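Local coordinates for Lmaj004144AAA protein (Leishmania major, PDB 1Y63) that probably catalyses reversible phosphate transfer from ATP to AMP and hydrolyses ATP, as an AK6-type adenylate kinase with a likely role in ribosome maturation, at residues A[28-31]-A[32-36]; A[88-92]-A[93-97]. All coordinates share one frame; numbering follows the deposited sequence.

Contact 1: residues A[28-31]-A[32-36]; sequences EMIA and AELDG. With MN (manganese (II) ion), chain C.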
# COMPACT_ATOMS: atom_id res chain seq x y z
N GLU A 28 6.75 6.50 -3.63
CA GLU A 28 7.72 7.58 -3.75
C GLU A 28 7.70 8.21 -5.13
O GLU A 28 7.88 9.42 -5.26
CB GLU A 28 9.11 7.12 -3.33
CG GLU A 28 9.18 6.72 -1.85
CD GLU A 28 9.21 7.90 -0.88
OE1 GLU A 28 8.99 9.07 -1.27
OE2 GLU A 28 9.48 7.65 0.31
N MET A 29 7.47 7.42 -6.16
CA MET A 29 7.26 8.00 -7.49
C MET A 29 6.06 8.93 -7.55
O MET A 29 6.14 10.02 -8.12
CB MET A 29 7.12 6.91 -8.54
CG MET A 29 7.00 7.47 -9.93
SD MET A 29 6.82 6.32 -11.31
CE MET A 29 8.52 5.97 -11.71
N ILE A 30 4.96 8.52 -6.94
CA ILE A 30 3.79 9.37 -6.85
C ILE A 30 4.10 10.66 -6.09
O ILE A 30 3.76 11.76 -6.53
CB ILE A 30 2.62 8.58 -6.21
CG1 ILE A 30 2.12 7.50 -7.18
CG2 ILE A 30 1.49 9.50 -5.77
CD1 ILE A 30 1.27 6.43 -6.52
N ALA A 31 4.75 10.54 -4.94
CA ALA A 31 5.06 11.71 -4.14
C ALA A 31 5.99 12.66 -4.88
O ALA A 31 5.90 13.90 -4.70
CB ALA A 31 5.66 11.30 -2.82
N ALA A 32 6.88 12.10 -5.70
CA ALA A 32 7.81 12.92 -6.51
C ALA A 32 7.20 13.57 -7.74
O ALA A 32 7.60 14.68 -8.12
CB ALA A 32 9.00 12.08 -6.94
N GLU A 33 6.29 12.86 -8.40
CA GLU A 33 5.78 13.23 -9.72
C GLU A 33 4.43 13.89 -9.72
O GLU A 33 4.18 14.72 -10.57
CB GLU A 33 5.62 12.00 -10.59
CG GLU A 33 6.88 11.41 -11.06
CD GLU A 33 6.65 10.56 -12.31
OE1 GLU A 33 5.59 9.90 -12.40
OE2 GLU A 33 7.53 10.56 -13.18
N LEU A 34 3.55 13.47 -8.83
CA LEU A 34 2.18 14.02 -8.79
C LEU A 34 2.12 15.22 -7.85
O LEU A 34 3.02 15.41 -7.02
CB LEU A 34 1.16 12.93 -8.43
CG LEU A 34 1.10 11.67 -9.31
CD1 LEU A 34 -0.22 10.94 -9.04
CD2 LEU A 34 1.26 11.90 -10.78
N ASP A 35 1.10 16.05 -8.00
CA ASP A 35 1.02 17.30 -7.26
C ASP A 35 0.42 17.10 -5.89
O ASP A 35 -0.71 16.61 -5.77
CB ASP A 35 0.15 18.33 -7.99
CG ASP A 35 -0.11 19.58 -7.17
OD1 ASP A 35 0.87 20.24 -6.76
OD2 ASP A 35 -1.29 19.90 -6.92
N GLY A 36 1.17 17.51 -4.87
CA GLY A 36 0.66 17.61 -3.51
C GLY A 36 0.44 16.33 -2.75
O GLY A 36 -0.41 16.32 -1.87
MN MN C . 8.51 8.59 2.02
O HOH W 1 8.21 10.28 0.93
O HOH W 2 3.77 15.39 -4.50
O HOH W 3 9.11 7.06 3.47
O HOH W 4 10.25 9.75 2.79
O HOH W 5 7.33 9.45 3.76

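Contact 2: residues A[88-92]-A[93-97]; sequences VDYHS and SELFP. With NA (sodium ion), chain O.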
# COMPACT_ATOMS: atom_id res chain seq x y z
N VAL A 88 -0.74 6.27 0.81
CA VAL A 88 -0.46 5.38 1.93
C VAL A 88 0.08 4.08 1.35
O VAL A 88 -0.40 3.60 0.30
CB VAL A 88 -1.73 5.09 2.73
CG1 VAL A 88 -1.46 4.10 3.84
CG2 VAL A 88 -2.25 6.39 3.33
N ASP A 89 1.06 3.52 2.04
CA ASP A 89 1.85 2.39 1.55
C ASP A 89 1.85 1.32 2.63
O ASP A 89 2.39 1.55 3.70
CB ASP A 89 3.24 2.99 1.27
CG ASP A 89 4.35 2.02 1.27
OD1 ASP A 89 4.14 0.81 1.22
OD2 ASP A 89 5.50 2.53 1.23
N TYR A 90 1.18 0.18 2.38
CA TYR A 90 1.12 -0.91 3.39
C TYR A 90 0.76 -2.23 2.76
O TYR A 90 -0.02 -2.25 1.82
CB TYR A 90 0.11 -0.60 4.52
CG TYR A 90 0.30 -1.38 5.82
CD1 TYR A 90 1.56 -1.56 6.38
CD2 TYR A 90 -0.80 -1.85 6.53
CE1 TYR A 90 1.72 -2.23 7.59
CE2 TYR A 90 -0.65 -2.50 7.75
CZ TYR A 90 0.61 -2.68 8.27
OH TYR A 90 0.76 -3.35 9.48
N HIS A 91 1.28 -3.32 3.33
CA HIS A 91 1.06 -4.66 2.80
C HIS A 91 -0.36 -5.16 3.11
O HIS A 91 -0.82 -6.08 2.47
CB HIS A 91 2.12 -5.64 3.31
CG HIS A 91 2.09 -5.86 4.79
ND1 HIS A 91 3.01 -5.33 5.65
CD2 HIS A 91 1.23 -6.58 5.56
CE1 HIS A 91 2.73 -5.70 6.89
NE2 HIS A 91 1.65 -6.45 6.86
N SER A 92 -1.01 -4.54 4.09
CA SER A 92 -2.38 -4.90 4.46
C SER A 92 -3.31 -3.76 4.15
O SER A 92 -2.88 -2.63 3.98
CB SER A 92 -2.45 -5.23 5.93
OG SER A 92 -1.65 -6.37 6.23
N SER A 93 -4.59 -4.06 4.07
CA SER A 93 -5.58 -3.05 3.68
C SER A 93 -6.93 -3.13 4.41
O SER A 93 -7.61 -2.12 4.52
CB SER A 93 -5.86 -3.06 2.18
OG SER A 93 -6.42 -4.29 1.77
N GLU A 94 -7.32 -4.31 4.90
CA GLU A 94 -8.64 -4.52 5.48
C GLU A 94 -8.86 -3.64 6.70
O GLU A 94 -9.98 -3.21 6.98
CB GLU A 94 -8.83 -6.00 5.84
CG GLU A 94 -9.97 -6.30 6.78
CD GLU A 94 -10.13 -7.78 6.98
OE1 GLU A 94 -9.17 -8.44 7.43
OE2 GLU A 94 -11.24 -8.27 6.69
N LEU A 95 -7.78 -3.36 7.42
CA LEU A 95 -7.87 -2.61 8.66
C LEU A 95 -8.33 -1.17 8.50
O LEU A 95 -8.90 -0.61 9.44
CB LEU A 95 -6.56 -2.65 9.40
CG LEU A 95 -5.40 -1.80 8.89
CD1 LEU A 95 -4.32 -1.70 9.95
CD2 LEU A 95 -4.81 -2.36 7.64
N PHE A 96 -8.11 -0.57 7.35
CA PHE A 96 -8.39 0.85 7.20
C PHE A 96 -9.85 1.08 6.83
O PHE A 96 -10.46 0.26 6.12
CB PHE A 96 -7.55 1.47 6.09
CG PHE A 96 -6.05 1.26 6.22
CD1 PHE A 96 -5.37 1.64 7.36
CD2 PHE A 96 -5.33 0.71 5.18
CE1 PHE A 96 -4.00 1.48 7.45
CE2 PHE A 96 -3.95 0.53 5.28
CZ PHE A 96 -3.30 0.94 6.42
N PRO A 97 -10.42 2.21 7.28
CA PRO A 97 -11.79 2.55 6.91
C PRO A 97 -11.88 2.95 5.45
O PRO A 97 -11.06 3.71 4.95
CB PRO A 97 -12.13 3.72 7.81
CG PRO A 97 -10.89 4.28 8.23
CD PRO A 97 -9.83 3.22 8.17
NA NA O . -11.88 -10.35 5.64
O HOH W 6 -10.63 -10.19 4.12
O HOH W 7 -12.31 -11.66 3.23

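Contact 1: residues A[28-31]-A[32-36]
Residues E28 to E33 form the end of helix 23-33, the helix that follows the P-loop, L34 is the first residue beyond it, and together they show how a helix ending shares its last carbonyls. The backbone comes first: A32 N bonds to E28 O, E33 N to M29 O and L34 N to I30 O, each at 2.9 Å. I30 O also receives a weak second bond from E33 N (3.3 Å). One water lies 2.6 Å from both A31 O and L34 O, joining the last turn to the first residue after it, although competing acceptors leave it uncertain that both receive a proton.

Among the side chains, M29 and E33 run alongside one another. In one of its two conformers M29 extends away from its own N (chi1 -176°) and brings CG to 3.7 Å from E33 OE1; V168 of helix 161-178 touches both residues. One residue further along, the branch methyl I30 CG2 packs obliquely on L34 CD1 at 4.0 Å, a buried apolar pair whose members reach I171 and R172 of that same helix.

Metal binding occupies another side. E28 bends at chi2 (-77°) to bring OE2 within 2.2 Å of manganese, which H39 ND1 and four waters also bind. A ligand water donates to E28 OE1 at 2.6 Å, so both carboxylate oxygens are engaged, which fixes the group's rotation.

Contact 2: residues A[88-92]-A[93-97]
Y90 and F96 meet where the chain doubles back after strand 85-89, and their rings supply the dense half of this contact. Y90 CD2 comes to 3.7 Å from F96 CZ, the two side chains crossing at a slant. V88 CG1 approaches the same F96 CZ more distantly, at 4.5 Å, while S92 O lies 3.6 Å from F96 CE2. L95 completes the cluster: its CD2 sits 3.7 Å above the F96 ring plane, over the centre, in a CH-pi arrangement. That methyl also meets the edge of the Y90 ring, 4.2 Å from CE2, so it wedges between the two aromatics. L95 can do this because CG lies between backbone N and carbonyl carbon (chi1 75°). S92 belongs to the packed part as well, with CB 4.1 Å from L95 CD2. L73 and M76 of helix 66-80 and L14 of the central strand 12-16 add further apolar contacts to F96.

The reversal itself is a type I beta turn from S93 to F96, closed by a long F96 N to S93 O bond of 3.3 Å. It belongs to the segment leaving one strand of the parallel P-loop NTPase sheet before strand 103-108 begins. E143 OE2 accepts from both S93 N and E94 N, pinning the start of the turn, and Y148 OH bonds to S93 O.

The looser side begins at E94, which is exposed; its extended chain leads away from the aromatic cluster, and OE2 binds a sodium ion at 2.4 Å, with two waters as further ligands. H91 likewise turns from the opposing segment and touches P19 of the nucleotide-binding loop.

How the contacts relate
From the N terminus, strand 12-16 and the P-loop lead into helix 23-33, whose C-terminal end is contact 1; the chain then enters edge strand 37-41. Contact 2 follows much later, in the bend after strand 85-89, which lies between 37-41 and 12-16 in the sheet. Each contact closes locally, and they stand in series, neither nested nor crossed. The centres of contact 1 and contact 2 are about 19 Å apart; their nearest atoms, about 6 Å apart, do not touch. H39 links them indirectly: it shares manganese with E28 of contact 1 and bonds through NE2 to D89 OD2 of contact 2. Contact 1 faces helix 161-178, whereas contact 2 packs against helix 66-80.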